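PDB 2QIK: UPF0131 protein ykqA from Bacillus subtilis, which is a putative gamma-glutamylcyclotransferase, probably releasing 5-oxoproline from gamma-glutamyl compounds, with two sequence regions of the AIG2-like clan. Local coordinates for residues A[70-75]-A[95-100]; A[140-145]-A[149-154]; A[167-170]-A[175-178]; A[184-189]-A[261-266]; A[216-221]-A[226-231]. One frame throughout, in Å; residues are numbered along the deposited sequence.

Interaction 1 (A[70-75]-A[95-100]); sequences KLDQFF and LIYFMN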
# COMPACT_ATOMS: atom_id res chain seq x y z
N LYS A 70 15.39 -23.34 -3.64
CA LYS A 70 15.97 -22.42 -4.59
C LYS A 70 16.47 -21.17 -3.84
O LYS A 70 17.52 -20.62 -4.14
CB LYS A 70 15.01 -22.08 -5.75
CG LYS A 70 14.78 -23.19 -6.63
CD LYS A 70 13.59 -23.11 -7.48
CE LYS A 70 13.82 -22.33 -8.56
NZ LYS A 70 12.58 -22.02 -9.37
N LEU A 71 15.62 -20.65 -2.97
CA LEU A 71 16.01 -19.47 -2.18
C LEU A 71 17.17 -19.75 -1.24
O LEU A 71 18.10 -18.95 -1.13
CB LEU A 71 14.79 -18.95 -1.38
CG LEU A 71 13.61 -18.50 -2.25
CD1 LEU A 71 12.53 -17.95 -1.31
CD2 LEU A 71 13.96 -17.50 -3.30
N ASP A 72 17.15 -20.88 -0.52
CA ASP A 72 18.25 -21.25 0.27
C ASP A 72 19.58 -21.25 -0.50
O ASP A 72 20.61 -20.78 -0.01
CB ASP A 72 18.04 -22.65 0.84
CG ASP A 72 16.96 -22.78 1.84
OD1 ASP A 72 16.54 -21.78 2.48
OD2 ASP A 72 16.55 -23.94 2.14
N GLN A 73 19.53 -21.78 -1.70
CA GLN A 73 20.74 -21.86 -2.51
C GLN A 73 21.16 -20.52 -3.08
O GLN A 73 22.38 -20.29 -3.18
CB GLN A 73 20.59 -22.82 -3.68
CG GLN A 73 20.43 -24.23 -3.28
CD GLN A 73 20.09 -25.13 -4.46
OE1 GLN A 73 19.38 -26.11 -4.24
NE2 GLN A 73 20.62 -24.86 -5.65
N PHE A 74 20.22 -19.66 -3.47
CA PHE A 74 20.54 -18.37 -4.06
C PHE A 74 21.17 -17.42 -3.04
O PHE A 74 22.13 -16.72 -3.32
CB PHE A 74 19.32 -17.81 -4.74
CG PHE A 74 19.62 -16.64 -5.61
CD1 PHE A 74 19.98 -16.82 -6.93
CD2 PHE A 74 19.52 -15.38 -5.10
CE1 PHE A 74 20.25 -15.79 -7.73
CE2 PHE A 74 19.81 -14.27 -5.93
CZ PHE A 74 20.18 -14.49 -7.21
N PHE A 75 20.52 -17.38 -1.86
CA PHE A 75 20.88 -16.44 -0.80
C PHE A 75 21.97 -16.94 0.14
O PHE A 75 21.75 -17.21 1.29
CB PHE A 75 19.62 -15.99 -0.02
CG PHE A 75 18.73 -15.10 -0.83
CD1 PHE A 75 17.66 -15.59 -1.60
CD2 PHE A 75 18.97 -13.78 -0.86
CE1 PHE A 75 16.90 -14.79 -2.40
CE2 PHE A 75 18.17 -12.96 -1.62
CZ PHE A 75 17.15 -13.49 -2.39
N LEU A 95 8.00 -17.59 7.03
CA LEU A 95 9.44 -17.59 6.94
C LEU A 95 9.92 -16.22 6.50
O LEU A 95 9.27 -15.50 5.76
CB LEU A 95 9.85 -18.56 5.85
CG LEU A 95 9.70 -20.01 6.20
CD1 LEU A 95 9.86 -20.90 4.95
CD2 LEU A 95 10.77 -20.41 7.28
N ILE A 96 11.15 -15.91 6.90
CA ILE A 96 11.82 -14.66 6.48
C ILE A 96 13.31 -14.96 6.41
O ILE A 96 13.83 -15.66 7.28
CB ILE A 96 11.50 -13.49 7.41
CG1 ILE A 96 12.02 -12.17 6.85
CG2 ILE A 96 12.00 -13.75 8.81
CD1 ILE A 96 11.57 -10.94 7.70
N TYR A 97 13.99 -14.42 5.39
CA TYR A 97 15.42 -14.54 5.23
C TYR A 97 16.10 -13.31 5.76
O TYR A 97 15.63 -12.20 5.57
CB TYR A 97 15.78 -14.75 3.73
CG TYR A 97 15.45 -16.14 3.22
CD1 TYR A 97 16.42 -17.11 3.14
CD2 TYR A 97 14.17 -16.47 2.84
CE1 TYR A 97 16.12 -18.41 2.67
CE2 TYR A 97 13.85 -17.76 2.38
CZ TYR A 97 14.83 -18.73 2.34
OH TYR A 97 14.45 -19.94 1.84
N PHE A 98 17.28 -13.49 6.33
CA PHE A 98 18.06 -12.35 6.88
C PHE A 98 19.53 -12.63 6.78
O PHE A 98 19.94 -13.77 6.83
CB PHE A 98 17.64 -12.07 8.38
CG PHE A 98 17.95 -13.22 9.31
CD1 PHE A 98 19.15 -13.25 10.05
CD2 PHE A 98 16.99 -14.22 9.56
CE1 PHE A 98 19.41 -14.27 10.96
CE2 PHE A 98 17.28 -15.25 10.44
CZ PHE A 98 18.47 -15.27 11.14
N MSE A 99 20.32 -11.58 6.60
CA MSE A 99 21.78 -11.74 6.71
C MSE A 99 22.20 -11.03 7.99
O MSE A 99 21.94 -9.79 8.10
CB MSE A 99 22.50 -11.08 5.52
CG MSE A 99 21.98 -9.82 4.78
SE MSE A 99 23.13 -8.38 3.79
CE MSE A 99 22.31 -8.04 1.99
N ASN A 100 22.87 -11.67 8.92
CA ASN A 100 23.53 -10.93 10.06
C ASN A 100 24.62 -9.98 9.60
O ASN A 100 25.28 -10.21 8.58
CB ASN A 100 24.12 -11.89 11.09
CG ASN A 100 25.45 -11.38 11.70
OD1 ASN A 100 26.53 -11.98 11.51
ND2 ASN A 100 25.38 -10.28 12.43

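Interaction 2 (A[140-145]-A[149-154]); sequences ARFQKA and HYFQDP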
# COMPACT_ATOMS: atom_id res chain seq x y z
N ALA A 140 -10.57 20.19 -4.88
CA ALA A 140 -10.66 21.47 -4.17
C ALA A 140 -9.50 21.67 -3.19
O ALA A 140 -8.94 22.75 -3.15
CB ALA A 140 -11.95 21.57 -3.42
N ARG A 141 -9.10 20.66 -2.44
CA ARG A 141 -7.98 20.78 -1.49
C ARG A 141 -6.69 20.99 -2.29
O ARG A 141 -5.88 21.79 -1.88
CB ARG A 141 -7.85 19.64 -0.48
CG ARG A 141 -8.95 19.65 0.56
CD ARG A 141 -8.73 18.54 1.58
NE ARG A 141 -7.46 18.79 2.29
CZ ARG A 141 -6.88 17.95 3.14
NH1 ARG A 141 -7.47 16.82 3.31
NH2 ARG A 141 -5.69 18.27 3.70
N PHE A 142 -6.50 20.30 -3.41
CA PHE A 142 -5.33 20.57 -4.24
C PHE A 142 -5.28 22.04 -4.60
O PHE A 142 -4.23 22.69 -4.58
CB PHE A 142 -5.32 19.76 -5.52
CG PHE A 142 -5.28 18.25 -5.37
CD1 PHE A 142 -5.97 17.47 -6.30
CD2 PHE A 142 -4.53 17.60 -4.41
CE1 PHE A 142 -5.92 16.08 -6.25
CE2 PHE A 142 -4.48 16.18 -4.37
CZ PHE A 142 -5.22 15.44 -5.28
N GLN A 143 -6.40 22.56 -5.06
CA GLN A 143 -6.44 23.97 -5.51
C GLN A 143 -6.10 24.89 -4.35
O GLN A 143 -5.36 25.86 -4.53
CB GLN A 143 -7.82 24.32 -6.05
CG GLN A 143 -8.12 23.66 -7.36
CD GLN A 143 -9.52 23.90 -7.85
OE1 GLN A 143 -9.75 24.03 -9.07
NE2 GLN A 143 -10.45 24.06 -6.92
N LYS A 144 -6.64 24.67 -3.16
CA LYS A 144 -6.34 25.50 -1.97
C LYS A 144 -4.87 25.49 -1.58
O LYS A 144 -4.35 26.48 -1.10
CB LYS A 144 -7.16 25.12 -0.77
CG LYS A 144 -8.60 25.41 -0.92
CD LYS A 144 -9.34 25.04 0.34
CE LYS A 144 -10.55 24.21 0.01
NZ LYS A 144 -10.64 22.90 0.70
N ALA A 145 -4.20 24.35 -1.80
CA ALA A 145 -2.81 24.19 -1.47
C ALA A 145 -1.91 24.68 -2.62
O ALA A 145 -0.71 24.67 -2.46
CB ALA A 145 -2.54 22.75 -1.17
N HIS A 149 -2.09 22.02 -10.23
CA HIS A 149 -1.33 21.90 -11.45
C HIS A 149 -0.62 20.55 -11.62
O HIS A 149 -0.33 20.15 -12.75
CB HIS A 149 -0.33 23.06 -11.57
CG HIS A 149 0.74 23.12 -10.52
ND1 HIS A 149 1.95 22.49 -10.68
CD2 HIS A 149 0.73 23.65 -9.28
CE1 HIS A 149 2.68 22.71 -9.60
NE2 HIS A 149 1.96 23.39 -8.73
N TYR A 150 -0.35 19.86 -10.51
CA TYR A 150 0.28 18.52 -10.55
C TYR A 150 -0.72 17.39 -10.82
O TYR A 150 -0.31 16.31 -11.13
CB TYR A 150 0.97 18.23 -9.26
CG TYR A 150 2.23 18.99 -8.97
CD1 TYR A 150 3.23 19.14 -9.94
CD2 TYR A 150 2.48 19.53 -7.74
CE1 TYR A 150 4.45 19.75 -9.63
CE2 TYR A 150 3.65 20.16 -7.45
CZ TYR A 150 4.66 20.24 -8.41
OH TYR A 150 5.90 20.80 -8.17
N PHE A 151 -2.03 17.67 -10.66
CA PHE A 151 -3.08 16.67 -10.59
C PHE A 151 -4.01 16.90 -11.81
O PHE A 151 -5.18 16.51 -11.80
CB PHE A 151 -3.79 16.65 -9.27
CG PHE A 151 -2.90 16.25 -8.16
CD1 PHE A 151 -2.65 14.93 -7.86
CD2 PHE A 151 -2.25 17.21 -7.40
CE1 PHE A 151 -1.81 14.57 -6.89
CE2 PHE A 151 -1.39 16.87 -6.40
CZ PHE A 151 -1.15 15.55 -6.13
N GLN A 152 -3.45 17.42 -12.90
CA GLN A 152 -4.21 17.70 -14.15
C GLN A 152 -3.83 16.77 -15.30
O GLN A 152 -4.14 17.02 -16.48
CB GLN A 152 -4.06 19.19 -14.48
CG GLN A 152 -4.83 20.11 -13.52
CD GLN A 152 -4.46 21.61 -13.59
OE1 GLN A 152 -4.94 22.41 -12.76
NE2 GLN A 152 -3.59 21.95 -14.49
N ASP A 153 -3.15 15.68 -14.97
CA ASP A 153 -2.82 14.65 -15.99
C ASP A 153 -3.29 13.28 -15.44
O ASP A 153 -2.50 12.35 -15.19
CB ASP A 153 -1.30 14.60 -16.31
CG ASP A 153 -0.94 13.73 -17.50
OD1 ASP A 153 -1.79 13.35 -18.31
OD2 ASP A 153 0.21 13.44 -17.66
N PRO A 154 -4.60 13.15 -15.22
CA PRO A 154 -5.15 11.86 -14.82
C PRO A 154 -4.99 10.87 -15.96
O PRO A 154 -5.33 11.15 -17.11
CB PRO A 154 -6.62 12.17 -14.48
CG PRO A 154 -6.93 13.35 -15.36
CD PRO A 154 -5.66 14.15 -15.38

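Interaction 3 (A[167-170]-A[175-178]); sequences FTLK and SRAD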
# COMPACT_ATOMS: atom_id res chain seq x y z
N PHE A 167 -13.86 2.74 5.58
CA PHE A 167 -13.68 3.97 6.33
C PHE A 167 -13.14 3.61 7.72
O PHE A 167 -13.89 3.57 8.69
CB PHE A 167 -14.99 4.75 6.33
CG PHE A 167 -15.29 5.21 4.96
CD1 PHE A 167 -15.81 4.38 3.99
CD2 PHE A 167 -14.87 6.47 4.60
CE1 PHE A 167 -15.89 4.82 2.67
CE2 PHE A 167 -15.01 6.92 3.33
CZ PHE A 167 -15.46 6.10 2.36
N THR A 168 -11.84 3.31 7.76
CA THR A 168 -11.22 2.68 8.91
C THR A 168 -10.35 3.63 9.74
O THR A 168 -9.86 3.20 10.80
CB THR A 168 -10.35 1.54 8.46
OG1 THR A 168 -9.26 2.08 7.74
CG2 THR A 168 -11.04 0.52 7.58
N LEU A 169 -10.11 4.86 9.31
CA LEU A 169 -9.34 5.83 10.11
C LEU A 169 -10.30 6.54 11.00
O LEU A 169 -11.20 7.21 10.51
CB LEU A 169 -8.60 6.84 9.23
CG LEU A 169 -7.72 7.76 10.04
CD1 LEU A 169 -6.48 7.14 10.49
CD2 LEU A 169 -7.38 9.00 9.19
N LYS A 170 -10.14 6.41 12.30
CA LYS A 170 -11.08 7.08 13.18
C LYS A 170 -10.57 8.46 13.59
O LYS A 170 -9.47 8.64 14.11
CB LYS A 170 -11.44 6.14 14.30
CG LYS A 170 -12.40 6.73 15.32
CD LYS A 170 -11.65 7.68 16.24
CE LYS A 170 -10.39 7.13 16.90
NZ LYS A 170 -10.80 5.91 17.64
N SER A 175 -14.98 9.12 10.19
CA SER A 175 -13.93 8.33 9.59
C SER A 175 -13.26 9.00 8.37
O SER A 175 -13.76 10.03 7.84
CB SER A 175 -14.55 7.07 9.06
OG SER A 175 -15.46 7.39 8.06
N ARG A 176 -12.09 8.50 8.00
CA ARG A 176 -11.52 8.74 6.67
C ARG A 176 -11.32 7.40 5.97
O ARG A 176 -11.32 6.34 6.59
CB ARG A 176 -10.21 9.53 6.75
CG ARG A 176 -10.35 10.85 7.54
CD ARG A 176 -11.17 11.84 6.87
NE ARG A 176 -11.16 13.13 7.52
CZ ARG A 176 -11.88 13.46 8.56
NH1 ARG A 176 -12.65 12.62 9.17
NH2 ARG A 176 -11.78 14.70 9.06
N ALA A 177 -11.13 7.47 4.67
CA ALA A 177 -11.06 6.33 3.79
C ALA A 177 -9.75 5.55 3.88
O ALA A 177 -8.73 6.06 4.28
CB ALA A 177 -11.32 6.73 2.39
N ASP A 178 -9.83 4.36 3.38
CA ASP A 178 -8.79 3.34 3.40
C ASP A 178 -9.12 2.33 2.32
O ASP A 178 -10.24 2.34 1.82
CB ASP A 178 -8.74 2.62 4.76
CG ASP A 178 -7.56 1.71 4.96
OD1 ASP A 178 -6.47 1.92 4.33
OD2 ASP A 178 -7.65 0.86 5.89

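Interaction 4 (A[184-189]-A[261-266]); sequences GTTEGV and PEFTEK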
# COMPACT_ATOMS: atom_id res chain seq x y z
N GLY A 184 -12.25 -7.93 -1.97
CA GLY A 184 -13.28 -7.19 -2.68
C GLY A 184 -12.68 -6.63 -3.99
O GLY A 184 -11.62 -7.04 -4.48
N THR A 185 -13.38 -5.70 -4.58
CA THR A 185 -12.90 -4.94 -5.76
C THR A 185 -13.26 -3.51 -5.57
O THR A 185 -14.29 -3.20 -4.98
CB THR A 185 -13.51 -5.52 -7.08
OG1 THR A 185 -12.78 -5.00 -8.17
CG2 THR A 185 -14.89 -4.94 -7.40
N THR A 186 -12.41 -2.62 -6.00
CA THR A 186 -12.67 -1.22 -5.90
C THR A 186 -12.17 -0.41 -7.09
O THR A 186 -11.58 -0.99 -8.01
CB THR A 186 -12.12 -0.74 -4.55
OG1 THR A 186 -12.79 0.50 -4.22
CG2 THR A 186 -10.61 -0.54 -4.53
N GLU A 187 -12.46 0.90 -7.09
CA GLU A 187 -12.06 1.80 -8.14
C GLU A 187 -11.45 3.04 -7.53
O GLU A 187 -11.77 3.42 -6.40
CB GLU A 187 -13.27 2.22 -9.06
CG GLU A 187 -14.00 1.07 -9.71
CD GLU A 187 -14.98 1.55 -10.78
OE1 GLU A 187 -15.02 2.75 -11.12
OE2 GLU A 187 -15.73 0.66 -11.25
N GLY A 188 -10.62 3.68 -8.34
CA GLY A 188 -10.09 5.00 -8.00
C GLY A 188 -9.61 5.69 -9.24
O GLY A 188 -9.87 5.22 -10.36
N VAL A 189 -8.91 6.77 -9.07
CA VAL A 189 -8.36 7.60 -10.17
C VAL A 189 -6.83 7.43 -10.08
O VAL A 189 -6.24 7.62 -9.03
CB VAL A 189 -8.72 9.14 -9.97
CG1 VAL A 189 -8.22 10.01 -11.10
CG2 VAL A 189 -10.21 9.35 -9.73
N PRO A 261 -20.61 4.67 -12.81
CA PRO A 261 -21.84 4.92 -12.08
C PRO A 261 -22.20 3.79 -11.08
O PRO A 261 -22.61 4.10 -10.01
CB PRO A 261 -22.87 5.15 -13.21
CG PRO A 261 -22.11 5.33 -14.42
CD PRO A 261 -20.79 4.79 -14.28
N GLU A 262 -22.00 2.52 -11.43
CA GLU A 262 -22.43 1.41 -10.56
C GLU A 262 -21.53 1.47 -9.32
O GLU A 262 -22.02 1.29 -8.21
CB GLU A 262 -22.31 0.00 -11.18
CG GLU A 262 -22.69 -1.25 -10.28
CD GLU A 262 -24.19 -1.44 -9.88
OE1 GLU A 262 -24.60 -2.33 -8.98
OE2 GLU A 262 -25.04 -0.72 -10.48
N PHE A 263 -20.26 1.74 -9.51
CA PHE A 263 -19.36 1.77 -8.34
C PHE A 263 -19.64 2.95 -7.49
O PHE A 263 -19.72 2.82 -6.26
CB PHE A 263 -17.90 1.78 -8.76
CG PHE A 263 -16.99 1.86 -7.59
CD1 PHE A 263 -16.72 0.73 -6.86
CD2 PHE A 263 -16.45 3.08 -7.18
CE1 PHE A 263 -15.96 0.82 -5.70
CE2 PHE A 263 -15.71 3.13 -6.02
CZ PHE A 263 -15.46 2.00 -5.31
N THR A 264 -19.88 4.12 -8.09
CA THR A 264 -20.16 5.31 -7.33
C THR A 264 -21.40 5.16 -6.52
O THR A 264 -21.45 5.53 -5.34
CB THR A 264 -20.27 6.51 -8.28
OG1 THR A 264 -19.01 6.74 -8.89
CG2 THR A 264 -20.72 7.76 -7.57
N GLU A 265 -22.41 4.50 -7.10
CA GLU A 265 -23.62 4.26 -6.34
C GLU A 265 -23.42 3.36 -5.15
O GLU A 265 -23.95 3.59 -4.05
CB GLU A 265 -24.66 3.61 -7.26
CG GLU A 265 -25.86 3.21 -6.46
CD GLU A 265 -26.90 2.51 -7.31
OE1 GLU A 265 -28.09 2.75 -6.96
OE2 GLU A 265 -26.62 1.77 -8.27
N LYS A 266 -22.67 2.27 -5.34
CA LYS A 266 -22.29 1.39 -4.25
C LYS A 266 -21.53 2.09 -3.15
O LYS A 266 -21.78 1.84 -1.98
CB LYS A 266 -21.47 0.26 -4.80
CG LYS A 266 -22.24 -0.86 -5.30
CD LYS A 266 -21.27 -2.12 -5.39
CE LYS A 266 -21.99 -3.24 -6.05
NZ LYS A 266 -21.26 -4.62 -5.91

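Interaction 5 (A[216-221]-A[226-231]); sequences FVDVEA and YKDCLT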
# COMPACT_ATOMS: atom_id res chain seq x y z
N PHE A 216 1.95 0.30 -2.32
CA PHE A 216 2.07 0.08 -3.76
C PHE A 216 1.02 -0.93 -4.22
O PHE A 216 0.82 -1.96 -3.53
CB PHE A 216 3.48 -0.37 -4.15
CG PHE A 216 4.47 0.67 -3.73
CD1 PHE A 216 4.73 1.74 -4.49
CD2 PHE A 216 4.99 0.65 -2.44
CE1 PHE A 216 5.53 2.79 -4.01
CE2 PHE A 216 5.76 1.68 -1.95
CZ PHE A 216 6.04 2.72 -2.78
N VAL A 217 0.41 -0.64 -5.34
CA VAL A 217 -0.58 -1.48 -5.96
C VAL A 217 -0.39 -1.44 -7.44
O VAL A 217 0.09 -0.51 -8.03
CB VAL A 217 -2.03 -1.05 -5.58
CG1 VAL A 217 -2.29 -1.31 -4.14
CG2 VAL A 217 -2.33 0.40 -5.96
N ASP A 218 -0.86 -2.52 -8.08
CA ASP A 218 -0.89 -2.63 -9.57
C ASP A 218 -2.34 -2.45 -10.00
O ASP A 218 -3.25 -3.07 -9.44
CB ASP A 218 -0.42 -3.99 -10.07
CG ASP A 218 1.04 -4.26 -9.84
OD1 ASP A 218 1.82 -3.41 -9.35
OD2 ASP A 218 1.49 -5.38 -10.21
N VAL A 219 -2.61 -1.58 -10.99
CA VAL A 219 -3.98 -1.28 -11.38
C VAL A 219 -4.14 -1.29 -12.85
O VAL A 219 -3.14 -1.22 -13.55
CB VAL A 219 -4.52 0.08 -10.83
CG1 VAL A 219 -4.39 0.16 -9.35
CG2 VAL A 219 -3.83 1.27 -11.56
N GLU A 220 -5.43 -1.41 -13.27
CA GLU A 220 -5.78 -1.39 -14.65
C GLU A 220 -6.46 -0.08 -14.99
O GLU A 220 -7.45 0.19 -14.40
CB GLU A 220 -6.63 -2.62 -15.05
CG GLU A 220 -6.32 -2.87 -16.52
CD GLU A 220 -6.96 -4.07 -17.16
OE1 GLU A 220 -7.38 -5.01 -16.42
OE2 GLU A 220 -7.00 -4.03 -18.41
N ALA A 221 -5.96 0.62 -15.98
CA ALA A 221 -6.58 1.91 -16.37
C ALA A 221 -6.40 1.99 -17.88
O ALA A 221 -5.24 2.05 -18.36
CB ALA A 221 -5.86 3.12 -15.65
N TYR A 226 -0.68 -0.83 -14.96
CA TYR A 226 0.31 0.03 -14.36
C TYR A 226 0.85 -0.61 -13.07
O TYR A 226 0.07 -0.95 -12.16
CB TYR A 226 -0.31 1.41 -14.01
CG TYR A 226 -0.64 2.22 -15.26
CD1 TYR A 226 0.30 3.14 -15.72
CD2 TYR A 226 -1.84 2.08 -15.89
CE1 TYR A 226 0.03 3.95 -16.86
CE2 TYR A 226 -2.10 2.81 -17.03
CZ TYR A 226 -1.15 3.73 -17.47
OH TYR A 226 -1.37 4.50 -18.58
N LYS A 227 2.15 -0.73 -12.98
CA LYS A 227 2.81 -1.49 -11.87
C LYS A 227 3.40 -0.55 -10.82
O LYS A 227 3.94 0.51 -11.13
CB LYS A 227 4.00 -2.27 -12.43
CG LYS A 227 3.52 -3.33 -13.41
CD LYS A 227 4.62 -4.08 -14.04
CE LYS A 227 4.03 -5.07 -15.02
NZ LYS A 227 2.90 -5.96 -14.58
N ASP A 228 3.30 -0.94 -9.56
CA ASP A 228 3.95 -0.19 -8.49
C ASP A 228 3.43 1.22 -8.41
O ASP A 228 4.18 2.15 -8.20
CB ASP A 228 5.46 -0.28 -8.57
CG ASP A 228 5.98 -1.60 -8.13
OD1 ASP A 228 7.13 -1.95 -8.55
OD2 ASP A 228 5.36 -2.37 -7.38
N CYS A 229 2.10 1.38 -8.55
CA CYS A 229 1.46 2.68 -8.37
C CYS A 229 1.47 2.99 -6.86
O CYS A 229 1.24 2.12 -6.02
CB CYS A 229 0.04 2.64 -8.83
SG CYS A 229 -0.13 2.26 -10.56
N LEU A 230 1.78 4.23 -6.52
CA LEU A 230 1.73 4.69 -5.13
C LEU A 230 0.30 4.90 -4.69
O LEU A 230 -0.52 5.48 -5.41
CB LEU A 230 2.41 6.02 -5.05
CG LEU A 230 2.34 6.80 -3.71
CD1 LEU A 230 3.10 6.01 -2.64
CD2 LEU A 230 2.89 8.13 -3.83
N THR A 231 -0.01 4.44 -3.48
CA THR A 231 -1.22 4.80 -2.78
C THR A 231 -0.90 4.96 -1.31
O THR A 231 0.26 4.86 -0.93
CB THR A 231 -2.32 3.77 -3.12
OG1 THR A 231 -3.59 4.32 -2.75
CG2 THR A 231 -2.16 2.48 -2.42
O HOH W 1 2.70 -3.09 -6.69
O HOH W 2 -4.59 3.94 -19.81

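Interaction 1 (A[70-75]-A[95-100])
With CG anti to the carbonyl carbon (chi1 -74°), the Y97 ring reaches from strand 90-98 to helix 65-74, and the same kind of torsion in D72 brings the end of its side chain close to the phenol oxygen. The phenol OH donates a hydrogen bond to D72 OD1, 2.9 Å from Y97 OH. OD1 sits at the ring edge, near its plane, but the phenol comes to the carboxylate from above its plane, 50° out of it, and the two planes are 57° apart. L71 packs beside the same end of the ring: its CB lies 3.4 Å from Y97 OH, and its CD1 lies 3.9 Å from Y97 CE2. The side chain of L71 also lies about 4 Å from that of L11, a substrate-binding residue by similarity. D72 OD1 accepts the phenol hydrogen bond and pairs with the ammonium of K80 on strand 79-87, an arrangement that would be expected to favour the ionised form of D72 and to fix the direction of the hydroxyl of the buried Y97.

Interaction 2 (A[140-145]-A[149-154])
F142, on the short helix 140-145, stacks on F151 in the loop that leads into strand 154-161. From CB the side chain heads toward that loop, and F142 CG, anti to the carbonyl carbon (chi1 -61°), already lies 3.8 Å from F151 CD2. Along one side of the ring, CD1 approaches both F151 CB and F151 CG, and F142 CE1 makes the closest contact of the pair, 3.6 Å from F151 CG. Along the other side, CD2 faces F151 CD2 and F151 CE2, while CE2 lies against F151 CE2 and F151 CZ. At the tip, F142 CZ comes to 3.7 Å from F151 CD1. Every ring carbon of F142 therefore has a counterpart in F151. The planes are only 3° apart and the ring centroids of F142 and F151 are 3.8 Å apart, so this is a face-to-face stack with little offset, although the two side chains arrive at about a right angle to each other. Neither side chain has a polar atom, and no hydrogen bond joins the two segments. Y200 and R204 of helix 198-204 pack on F142. The arrangement is a local aromatic cluster, away from the predicted substrate site, in which a helix and the loop after it are joined by stacked rings that pack on strand 185-193: Y191 meets F151 edge-to-face and touches F142, and I193 touches F151.

Interaction 3 (A[167-170]-A[175-178])
A classic beta bulge interrupts the hairpin of strands 164-171 and 174-180, with T168 and L169 both facing R176. Within it, L169 and R176 form an antiparallel hydrogen-bonded pair. R176 N donates to L169 O at 3.0 Å, whereas the return bond from L169 N to R176 O is weak at 3.3 Å. L169 O also receives a CA-H...O contact from S175 CA. On the face shared by L169 and R176, L169 CD2 rests 3.8 Å from R176 CB. The arginine then bends at chi2 (-68°) and leads away to a salt bridge with D173, and its NH1 also bonds S175 O from above the carbonyl plane. F167 lies against the other strand through its ring, F167 CE2 packing 3.8 Å from A177 CB. Next to this pair, T168 OG1 donates to D178 OD2 at 2.7 Å, meeting the carboxylate from above its plane; that oxygen also forms a salt bridge with K237. Outside the hairpin, F167 is covered by L267, H270 and M271 of helix 261-273, L169 lies against V234 of strand 224-234, and R176 packs on Y212 of strand 212-221 and makes a cation-pi contact with Y247 of helix 245-258.

Interaction 4 (A[184-189]-A[261-266])
This is a helix-on-strand packing contact, centred on a phenylalanine against a glutamate stem, where the first turn of helix 261-273 meets strand 185-193. The axes of 185-189 and 261-266 run 9.3 Å apart at an angle of 105°, and F263 bridges the gap. Its CG stands anti to the backbone N (chi1 178°), directing the ring to the strand. There the extended side chain of E187 slides past it in the opposite direction. E187 CB lies over the ring face, 4.0 Å from the F263 centroid and 16° off the normal, a CH-pi contact, while E187 N lies over the same ring nearer its rim. Farther out, the carboxylate is almost parallel to the ring, and E187 OE2 comes to 3.5 Å from F263 CB. At the far end of the ring, T186 OG1 approaches F263 CZ at 3.3 Å, in an oblique position. The polar ends are satisfied elsewhere: E187 OE2 bonds S260 OG, which also accepts from F263 N at the start of the helix, and T186 OG1 bonds T165 OG1. No hydrogen bond joins the two segments, so dispersion and CH-pi packing make the contact itself, while S260 links the glutamate to the helix start.

Interaction 5 (A[216-221]-A[226-231])
V217 with C229 and V219 with Y226 form antiparallel hydrogen-bonded pairs, and each is joined by two backbone bonds. The straightest is Y226 N to V219 O, 2.9 Å with an N-H...O angle of 173°. Between these pairs the register slips by one residue, and the chain turns a corner at D228. A side chain serves the backbone there: D228 N donates to D218 OD1 at 2.9 Å, nearly in line with its C-O bond. The charges gather close by. D218 OD1 and D228 OD2, two like-charged oxygens, lie 4.2 Å apart. A single water donates to each of them; K13 forms a salt bridge with D218 OD2, and K116 with D228 OD2, which would offset the like charges. Apolar contacts occupy the V217, V219, Y226 and C229 face, where V219 CG2 meets C229 SG at 4.0 Å. At the Y226 ring, A221 O lies at the edge, 3.5 Å from Y226 CE2. On the opposite face, the F216 edge meets D228 O, and F216 CE1 approaches L230 CD1. The whole is an antiparallel beta-hairpin with a bulge at a bend, backbone-bonded to strands 154-161 and 128-132, its V219, Y226 and C229 face packed on L190 of strand 185-193.

In the fold
Interaction 1 stands apart in the AIG2-like region of residues 5-117, its centre about 28 Å from that of interaction 5 and farther from the others. It joins helix to strand through a charged hydrogen bond close to the predicted substrate site. Interactions 1, 2, 3 and 5 are buried, interaction 4 partly so. Interaction 5 is the most central and extensive; it and interaction 3 are bulged hairpins, but interaction 3 has just two backbone bonds, one weak, plus a threonine-aspartate bond. Interactions 2 and 4 are side-chain packing without cross-segment hydrogen bonds. Strand 185-193 contributes to interaction 4 and packs against interactions 2 and 5, while helix 261-273 forms one side of interaction 4 and covers F167 of interaction 3.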